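Pyruvate dehydrogenase complex, dihydrolipoamide acetyltransferase E2 component (Thermus thermophilus, PDB 2EQ9) probably transfers acetyl groups carried on lipoate within the pyruvate dehydrogenase complex, this chain being its peripheral subunit-binding domain. Local coordinates at residues R8-A11 with R12-G15. Sequence-based numbering, arbitrary orientation.
Sequences RKLA and RELG
Lys9 NZ meets Glu13 OE1 at 3.1 Å in a salt bridge between residues one helical turn apart. The ammonium nitrogen reaches the syn side of the carboxylate but sits 34° out of its plane. Lys9 gets there by folding: CG lies anti to the backbone N (chi1 -157°), the bend at chi2 lays CD 3.2 Å from Glu13 OE2, and the bend at chi3 turns NZ to OE1. With an alanine at Glu13, the Lys9 ammonium would probably lose this carboxylate, and its bent chain would be freer to swing. In the backbone of the same two residues, Glu13 N bonds to Lys9 O at 3.3 Å, nearly straight at 171°. Arg12 N bonds to Arg8 O one residue earlier. Leu14 sets its CG against Leu10 O, and both leucines, with Ala11, also touch helix 32-39. The arginines turn another way: Arg8 and Arg12 form salt bridges with acidic side chains of another protein's chain, and Arg8 NH1 also hydrogen-bonds to Ala3 O. The helix then stops. Leu14 N bonds to Ala11 O at 3.2 Å from above the carbonyl plane, and Gly15 N bonds to Arg12 O at 2.7 Å. Gly15, with positive phi, completes a Schellman motif ending helix 5-13 of the E3-binding domain.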
ATOM      1  N   ARG C   8       7.179  22.993  10.199  1.00 35.80           N
ATOM      2  CA  ARG C   8       8.571  22.931  10.651  1.00 37.88           C
ATOM      3  C   ARG C   8       9.479  23.504   9.567  1.00 37.75           C
ATOM      4  O   ARG C   8      10.460  24.194   9.853  1.00 34.95           O
ATOM      5  CB  ARG C   8       8.987  21.480  10.956  1.00 37.42           C
ATOM      6  CG  ARG C   8       7.942  20.697  11.747  1.00 40.38           C
ATOM      7  CD  ARG C   8       8.508  19.461  12.426  1.00 39.92           C
ATOM      8  NE  ARG C   8       9.077  18.465  11.517  1.00 40.69           N
ATOM      9  CZ  ARG C   8       8.431  17.400  11.051  1.00 38.96           C
ATOM     10  NH1 ARG C   8       7.170  17.174  11.393  1.00 36.31           N
ATOM     11  NH2 ARG C   8       9.069  16.528  10.274  1.00 39.46           N
ATOM     12  N   LYS C   9       9.132  23.210   8.317  1.00 40.08           N
ATOM     13  CA  LYS C   9       9.894  23.676   7.173  1.00 43.42           C
ATOM     14  C   LYS C   9       9.847  25.199   7.096  1.00 44.18           C
ATOM     15  O   LYS C   9      10.880  25.858   6.966  1.00 44.50           O
ATOM     16  CB  LYS C   9       9.326  23.056   5.894  1.00 45.47           C
ATOM     17  CG  LYS C   9      10.312  22.995   4.741  1.00 48.73           C
ATOM     18  CD  LYS C   9      10.233  24.228   3.865  1.00 49.09           C
ATOM     19  CE  LYS C   9       8.993  24.200   2.983  1.00 48.20           C
ATOM     20  NZ  LYS C   9       8.891  25.447   2.166  1.00 48.26           N
ATOM     21  N   LEU C  10       8.644  25.755   7.202  1.00 45.51           N
ATOM     22  CA  LEU C  10       8.466  27.199   7.138  1.00 46.60           C
ATOM     23  C   LEU C  10       9.049  27.911   8.360  1.00 47.34           C
ATOM     24  O   LEU C  10       9.571  29.014   8.245  1.00 47.85           O
ATOM     25  CB  LEU C  10       6.980  27.529   6.987  1.00 47.44           C
ATOM     26  CG  LEU C  10       6.609  28.956   6.578  1.00 48.61           C
ATOM     27  CD1 LEU C  10       6.758  29.884   7.754  1.00 48.26           C
ATOM     28  CD2 LEU C  10       7.478  29.402   5.410  1.00 48.00           C
ATOM     29  N   ALA C  11       8.965  27.282   9.527  1.00 48.01           N
ATOM     30  CA  ALA C  11       9.500  27.886  10.741  1.00 49.77           C
ATOM     31  C   ALA C  11      11.000  28.131  10.577  1.00 51.55           C
ATOM     32  O   ALA C  11      11.511  29.197  10.929  1.00 49.79           O
ATOM     33  CB  ALA C  11       9.243  26.980  11.937  1.00 48.70           C
ATOM     34  N   ARG C  12      11.699  27.142  10.029  1.00 52.73           N
ATOM     35  CA  ARG C  12      13.134  27.254   9.817  1.00 55.05           C
ATOM     36  C   ARG C  12      13.477  28.376   8.838  1.00 56.31           C
ATOM     37  O   ARG C  12      14.311  29.235   9.131  1.00 57.04           O
ATOM     38  CB  ARG C  12      13.702  25.934   9.285  1.00 54.64           C
ATOM     39  CG  ARG C  12      13.611  24.767  10.247  1.00 57.37           C
ATOM     40  CD  ARG C  12      14.367  23.556   9.701  1.00 59.35           C
ATOM     41  NE  ARG C  12      15.804  23.806   9.599  1.00 60.23           N
ATOM     42  CZ  ARG C  12      16.613  23.979  10.642  1.00 61.14           C
ATOM     43  NH1 ARG C  12      16.131  23.929  11.879  1.00 61.54           N
ATOM     44  NH2 ARG C  12      17.908  24.206  10.452  1.00 61.21           N
ATOM     45  N   GLU C  13      12.827  28.363   7.678  1.00 56.41           N
ATOM     46  CA  GLU C  13      13.078  29.361   6.640  1.00 57.61           C
ATOM     47  C   GLU C  13      12.780  30.784   7.100  1.00 57.46           C
ATOM     48  O   GLU C  13      13.134  31.752   6.424  1.00 58.84           O
ATOM     49  CB  GLU C  13      12.262  29.028   5.390  1.00 57.77           C
ATOM     50  CG  GLU C  13      12.399  27.574   4.973  1.00 59.47           C
ATOM     51  CD  GLU C  13      11.623  27.239   3.718  1.00 60.06           C
ATOM     52  OE1 GLU C  13      10.463  27.691   3.594  1.00 59.85           O
ATOM     53  OE2 GLU C  13      12.172  26.508   2.863  1.00 60.55           O
ATOM     54  N   LEU C  14      12.124  30.910   8.246  1.00 56.45           N
ATOM     55  CA  LEU C  14      11.808  32.220   8.796  1.00 56.24           C
ATOM     56  C   LEU C  14      12.704  32.530   9.991  1.00 56.21           C
ATOM     57  O   LEU C  14      12.631  33.615  10.569  1.00 57.59           O
ATOM     58  CB  LEU C  14      10.345  32.281   9.228  1.00 54.53           C
ATOM     59  CG  LEU C  14       9.312  32.371   8.108  1.00 54.53           C
ATOM     60  CD1 LEU C  14       7.945  32.614   8.724  1.00 54.20           C
ATOM     61  CD2 LEU C  14       9.671  33.513   7.159  1.00 53.77           C
ATOM     62  N   GLY C  15      13.551  31.575  10.357  1.00 55.49           N
ATOM     63  CA  GLY C  15      14.435  31.771  11.488  1.00 54.25           C
ATOM     64  C   GLY C  15      13.651  31.793  12.787  1.00 53.44           C
ATOM     65  O   GLY C  15      14.034  32.468  13.741  1.00 53.20           O
TER